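Local structure of breast cancer anti-estrogen resistance protein 1 (Mus musculus, 5W93) at residues L22-T26 with T124-R128; V52-H57 with L90-V94. The protein serves as a docking protein that coordinates tyrosine kinase-based signalling in cell adhesion and is implicated in cell migration, here as its C-terminal domain with a paxillin LD1 peptide bound. The protein carries 2 engineered substitutions. One frame throughout, in Å; residues are numbered along the deposited sequence.

How the contacts relate
The C-terminal domain is a four-helix bundle related to the FAT domain, and the two contacts take in all four helices. Contact 1 pairs the first and last, 5-37 and 107-135; contact 2 pairs the middle two, 42-69 and 73-102. Along the chain contact 2 is therefore nested inside the loop that contact 1 closes. Their centres lie about 12 Å apart, and they meet where Leu25 of contact 1 packs on Ser55 of contact 2, with CD1 to OG at 3.2 Å. Contact 1 joins the first and last helices well away from their ends, while contact 2 has the bound paxillin LD1 peptide beside it.

Contact 1 (L22-T26 with T124-R128); sequences LTTLT and TQQFR
In this four-helix bundle, the antiparallel pairing of the first and last helices meets at Leu22, whose side chain is directed toward helix 107-135 and touches Gln125 and Arg128. The short segments run at 166° to each other with their axes 11.6 Å apart, so long side chains bridge the gap. Leu22 CD2 does most of the touching: it lies 3.3 Å from Gln125 NE2 and 3.5 Å from Arg128 CD. Gln125 gets there by folding, its chain bent at chi2 (-64°), which swings the amide back across the leucine at a slant. Arg128 crosses Leu22 at about a right angle and offers its methylene groups, while the methyl sits at the edge of the guanidinium, near its plane; the arginine also packs on Leu15 and Glu19 of helix 5-37.

One turn on, Leu25 and Thr124 meet tip to tip. Leu25 CD2 comes within 3.4 Å of Thr124 OG1 and 3.6 Å of its CG2. That hydroxyl hydrogen-bonds back to its own helix, chiefly to Gly121 O, with Leu120 O also within reach. Leu59 of helix 42-69 packs against both leucines, and Leu86 of helix 73-102 against Thr124, which ties this pairing to the other two helices.

On the outer side, Thr26 OG1 hydrogen-bonds to Leu22 O at 2.6 Å. Thr26 N reaches the same oxygen from the opposite face of the carbonyl plane. No hydrogen bond joins the two segments, so van der Waals packing holds them together, the leucine methyls lying against the Gln125 amide and the Thr124 hydroxyl as well as the carbon chain of Arg128.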
loop_
_atom_site.group_PDB
_atom_site.type_symbol
_atom_site.label_atom_id
_atom_site.label_comp_id
_atom_site.label_asym_id
_atom_site.label_seq_id
_atom_site.Cartn_x
_atom_site.Cartn_y
_atom_site.Cartn_z
ATOM N N LEU A 22 0.031 -9.117 -2.903
ATOM C CA LEU A 22 -0.204 -8.235 -4.040
ATOM C C LEU A 22 -1.514 -8.584 -4.751
ATOM O O LEU A 22 -2.148 -7.718 -5.354
ATOM C CB LEU A 22 0.968 -8.319 -5.014
ATOM C CG LEU A 22 1.596 -7.020 -5.511
ATOM C CD1 LEU A 22 2.211 -6.242 -4.367
ATOM C CD2 LEU A 22 2.637 -7.296 -6.584
ATOM N N THR A 23 -1.907 -9.857 -4.670
ATOM C CA THR A 23 -3.198 -10.328 -5.181
ATOM C C THR A 23 -4.376 -9.700 -4.446
ATOM O O THR A 23 -5.299 -9.167 -5.069
ATOM C CB THR A 23 -3.328 -11.854 -5.066
ATOM O OG1 THR A 23 -2.370 -12.484 -5.923
ATOM C CG2 THR A 23 -4.733 -12.306 -5.446
ATOM N N THR A 24 -4.341 -9.795 -3.120
ATOM C CA THR A 24 -5.330 -9.165 -2.261
ATOM C C THR A 24 -5.386 -7.652 -2.516
ATOM O O THR A 24 -6.474 -7.057 -2.561
ATOM C CB THR A 24 -5.017 -9.430 -0.771
ATOM O OG1 THR A 24 -5.181 -10.823 -0.488
ATOM C CG2 THR A 24 -5.945 -8.630 0.149
ATOM N N LEU A 25 -4.220 -7.029 -2.672
ATOM C CA LEU A 25 -4.170 -5.584 -2.893
ATOM C C LEU A 25 -4.793 -5.213 -4.224
ATOM O O LEU A 25 -5.541 -4.240 -4.318
ATOM C CB LEU A 25 -2.733 -5.068 -2.830
ATOM C CG LEU A 25 -2.543 -3.567 -3.060
ATOM C CD1 LEU A 25 -3.410 -2.739 -2.105
ATOM C CD2 LEU A 25 -1.084 -3.200 -2.881
ATOM N N THR A 26 -4.486 -5.992 -5.258
ATOM C CA THR A 26 -5.029 -5.734 -6.582
ATOM C C THR A 26 -6.547 -5.838 -6.576
ATOM O O THR A 26 -7.223 -5.009 -7.181
ATOM C CB THR A 26 -4.459 -6.706 -7.629
ATOM O OG1 THR A 26 -3.031 -6.665 -7.573
ATOM C CG2 THR A 26 -4.911 -6.295 -9.019
ATOM N N THR A 124 3.642 -0.219 -5.151
ATOM C CA THR A 124 3.689 -1.572 -4.582
ATOM C C THR A 124 4.164 -2.603 -5.616
ATOM O O THR A 124 4.898 -3.540 -5.290
ATOM C CB THR A 124 2.310 -2.010 -4.012
ATOM O OG1 THR A 124 1.315 -1.990 -5.043
ATOM C CG2 THR A 124 1.881 -1.098 -2.839
ATOM N N GLN A 125 3.741 -2.425 -6.857
ATOM C CA GLN A 125 4.225 -3.266 -7.947
ATOM C C GLN A 125 5.723 -3.095 -8.130
ATOM O O GLN A 125 6.441 -4.053 -8.396
ATOM C CB GLN A 125 3.511 -2.932 -9.258
ATOM C CG GLN A 125 2.071 -3.375 -9.298
ATOM C CD GLN A 125 1.936 -4.881 -9.215
ATOM O OE1 GLN A 125 2.758 -5.631 -9.764
ATOM N NE2 GLN A 125 0.902 -5.338 -8.526
ATOM N N GLN A 126 6.176 -1.852 -7.989
ATOM C CA GLN A 126 7.580 -1.521 -8.109
ATOM C C GLN A 126 8.392 -2.139 -6.965
ATOM O O GLN A 126 9.477 -2.679 -7.187
ATOM C CB GLN A 126 7.737 -0.007 -8.132
ATOM C CG GLN A 126 9.085 0.466 -8.506
ATOM C CD GLN A 126 9.040 1.898 -8.916
ATOM O OE1 GLN A 126 9.107 2.786 -8.075
ATOM N NE2 GLN A 126 8.891 2.140 -10.213
ATOM N N PHE A 127 7.851 -2.064 -5.747
ATOM C CA PHE A 127 8.447 -2.724 -4.583
ATOM C C PHE A 127 8.665 -4.215 -4.857
ATOM O O PHE A 127 9.754 -4.742 -4.650
ATOM C CB PHE A 127 7.551 -2.541 -3.354
ATOM C CG PHE A 127 8.053 -3.240 -2.105
ATOM C CD1 PHE A 127 9.409 -3.265 -1.788
ATOM C CD2 PHE A 127 7.150 -3.853 -1.233
ATOM C CE1 PHE A 127 9.861 -3.896 -0.622
ATOM C CE2 PHE A 127 7.587 -4.487 -0.065
ATOM C CZ PHE A 127 8.948 -4.507 0.242
ATOM N N ARG A 128 7.631 -4.873 -5.348
ATOM C CA ARG A 128 7.716 -6.304 -5.637
ATOM C C ARG A 128 8.757 -6.591 -6.724
ATOM O O ARG A 128 9.533 -7.538 -6.614
ATOM C CB ARG A 128 6.349 -6.846 -6.054
ATOM C CG ARG A 128 6.310 -8.373 -6.101
ATOM C CD ARG A 128 5.670 -8.904 -7.368
ATOM N NE ARG A 128 6.604 -8.979 -8.484
ATOM C CZ ARG A 128 6.632 -8.122 -9.499
ATOM N NH1 ARG A 128 5.773 -7.110 -9.541
ATOM N NH2 ARG A 128 7.521 -8.277 -10.475
#

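Contact 2 (V52-H57 with L90-V94); sequences VILSAH and LRGIV
Ile53 pushes its side chain into a hollow between Ile93 and Val94. Its CD1 presses on Val94 CG2 at 3.6 Å, crossing that side chain at about a right angle, while CG1 lies 4.0 Å from Ile93 CG2 as the two isoleucines slide past each other in opposite directions. What points Ile53 this way is its first torsion: with chi1 at -69°, CG1 stands anti to the carbonyl carbon and carries CD1 over to helix 73-102.

From the other side the bump is Leu90, whose two methyls part over helix 42-69. CD2 settles 3.9 Å from Ala56 CB, where the small side chain lets the leucine come in close to the backbone. CD1 turns to the neighbouring dip, 4.0 Å from Ile53 O and equally far from His57 CB.

These are the second and third helices of a FAT-like four-helix bundle, nearly antiparallel at 174°, and Ile53 and Leu90 are the residues whose CA atoms come nearest, at 6.1 Å. Toward the start of segment 52-57, Val52 CG1 faces Ile93 CD1 more loosely. Leu120 of helix 107-135 packs on Val52, Ala56 and Ile93, and Leu25 of helix 5-37 on Ala56, so this side faces the bundle interior.

The opposite flank belongs to the bound paxillin peptide. Leu90 CD1 lies at the edge of the His57 ring, near its plane, and His57 NE2 hydrogen-bonds to the peptide backbone. An apolar peptide side chain packs on Ile53, and Arg91 makes a salt bridge to an acidic side chain of the peptide.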
loop_
_atom_site.group_PDB
_atom_site.type_symbol
_atom_site.label_atom_id
_atom_site.label_comp_id
_atom_site.label_asym_id
_atom_site.label_seq_id
_atom_site.Cartn_x
_atom_site.Cartn_y
_atom_site.Cartn_z
ATOM N N VAL A 52 -8.162 -1.019 0.950
ATOM C CA VAL A 52 -6.902 -0.768 0.244
ATOM C C VAL A 52 -5.750 -0.580 1.231
ATOM O O VAL A 52 -4.669 -1.143 1.067
ATOM C CB VAL A 52 -7.006 0.475 -0.667
ATOM C CG1 VAL A 52 -5.634 0.920 -1.118
ATOM C CG2 VAL A 52 -7.888 0.161 -1.878
ATOM N N ILE A 53 -6.003 0.213 2.266
ATOM C CA ILE A 53 -5.006 0.521 3.280
ATOM C C ILE A 53 -4.595 -0.739 4.049
ATOM O O ILE A 53 -3.414 -1.033 4.222
ATOM C CB ILE A 53 -5.556 1.584 4.266
ATOM C CG1 ILE A 53 -5.701 2.922 3.544
ATOM C CG2 ILE A 53 -4.651 1.733 5.477
ATOM C CD1 ILE A 53 -6.566 3.938 4.318
ATOM N N LEU A 54 -5.581 -1.483 4.513
ATOM C CA LEU A 54 -5.293 -2.707 5.235
ATOM C C LEU A 54 -4.465 -3.700 4.406
ATOM O O LEU A 54 -3.495 -4.273 4.896
ATOM C CB LEU A 54 -6.613 -3.313 5.696
ATOM C CG LEU A 54 -6.936 -4.793 5.737
ATOM C CD1 LEU A 54 -6.209 -5.464 6.894
ATOM C CD2 LEU A 54 -8.435 -4.855 5.922
ATOM N N SER A 55 -4.817 -3.873 3.140
ATOM C CA SER A 55 -4.132 -4.858 2.307
ATOM C C SER A 55 -2.722 -4.373 1.898
ATOM O O SER A 55 -1.773 -5.159 1.896
ATOM C CB SER A 55 -4.991 -5.197 1.080
ATOM O OG SER A 55 -5.139 -4.073 0.219
ATOM N N ALA A 56 -2.566 -3.088 1.581
ATOM C CA ALA A 56 -1.239 -2.552 1.299
ATOM C C ALA A 56 -0.336 -2.534 2.541
ATOM O O ALA A 56 0.889 -2.660 2.425
ATOM C CB ALA A 56 -1.336 -1.142 0.712
ATOM N N HIS A 57 -0.932 -2.360 3.723
ATOM C CA HIS A 57 -0.142 -2.310 4.945
ATOM C C HIS A 57 0.598 -3.654 5.142
ATOM O O HIS A 57 1.678 -3.704 5.721
ATOM C CB HIS A 57 -1.025 -1.986 6.163
ATOM C CG HIS A 57 -0.253 -1.647 7.393
ATOM N ND1 HIS A 57 0.218 -2.606 8.266
ATOM C CD2 HIS A 57 0.139 -0.452 7.908
ATOM C CE1 HIS A 57 0.867 -2.021 9.256
ATOM N NE2 HIS A 57 0.825 -0.712 9.065
ATOM N N LEU A 90 -0.026 5.618 2.245
ATOM C CA LEU A 90 -1.170 5.239 3.078
ATOM C C LEU A 90 -1.729 6.447 3.835
ATOM O O LEU A 90 -2.944 6.593 3.923
ATOM C CB LEU A 90 -0.810 4.120 4.065
ATOM C CG LEU A 90 -0.444 2.758 3.447
ATOM C CD1 LEU A 90 -0.436 1.649 4.494
ATOM C CD2 LEU A 90 -1.393 2.410 2.323
ATOM N N ARG A 91 -0.861 7.301 4.383
ATOM C CA ARG A 91 -1.342 8.518 5.054
ATOM C C ARG A 91 -2.019 9.453 4.056
ATOM O O ARG A 91 -3.025 10.092 4.377
ATOM C CB ARG A 91 -0.201 9.250 5.772
ATOM C CG ARG A 91 0.291 8.533 7.014
ATOM C CD ARG A 91 1.320 9.358 7.777
ATOM N NE ARG A 91 2.591 9.464 7.068
ATOM C CZ ARG A 91 3.637 8.675 7.297
ATOM N NH1 ARG A 91 3.556 7.724 8.216
ATOM N NH2 ARG A 91 4.765 8.833 6.609
ATOM N N GLY A 92 -1.460 9.531 2.853
ATOM C CA GLY A 92 -2.045 10.304 1.775
ATOM C C GLY A 92 -3.435 9.804 1.406
ATOM O O GLY A 92 -4.344 10.598 1.122
ATOM N N ILE A 93 -3.610 8.489 1.388
ATOM C CA ILE A 93 -4.919 7.909 1.121
ATOM C C ILE A 93 -5.909 8.214 2.264
ATOM O O ILE A 93 -7.071 8.534 1.997
ATOM C CB ILE A 93 -4.809 6.400 0.885
ATOM C CG1 ILE A 93 -4.025 6.159 -0.414
ATOM C CG2 ILE A 93 -6.190 5.761 0.792
ATOM C CD1 ILE A 93 -3.595 4.759 -0.619
ATOM N N VAL A 94 -5.466 8.140 3.518
ATOM C CA VAL A 94 -6.350 8.526 4.626
ATOM C C VAL A 94 -6.771 10.015 4.479
ATOM O O VAL A 94 -7.949 10.340 4.573
ATOM C CB VAL A 94 -5.678 8.289 5.999
ATOM C CG1 VAL A 94 -6.505 8.880 7.147
ATOM C CG2 VAL A 94 -5.447 6.785 6.215
#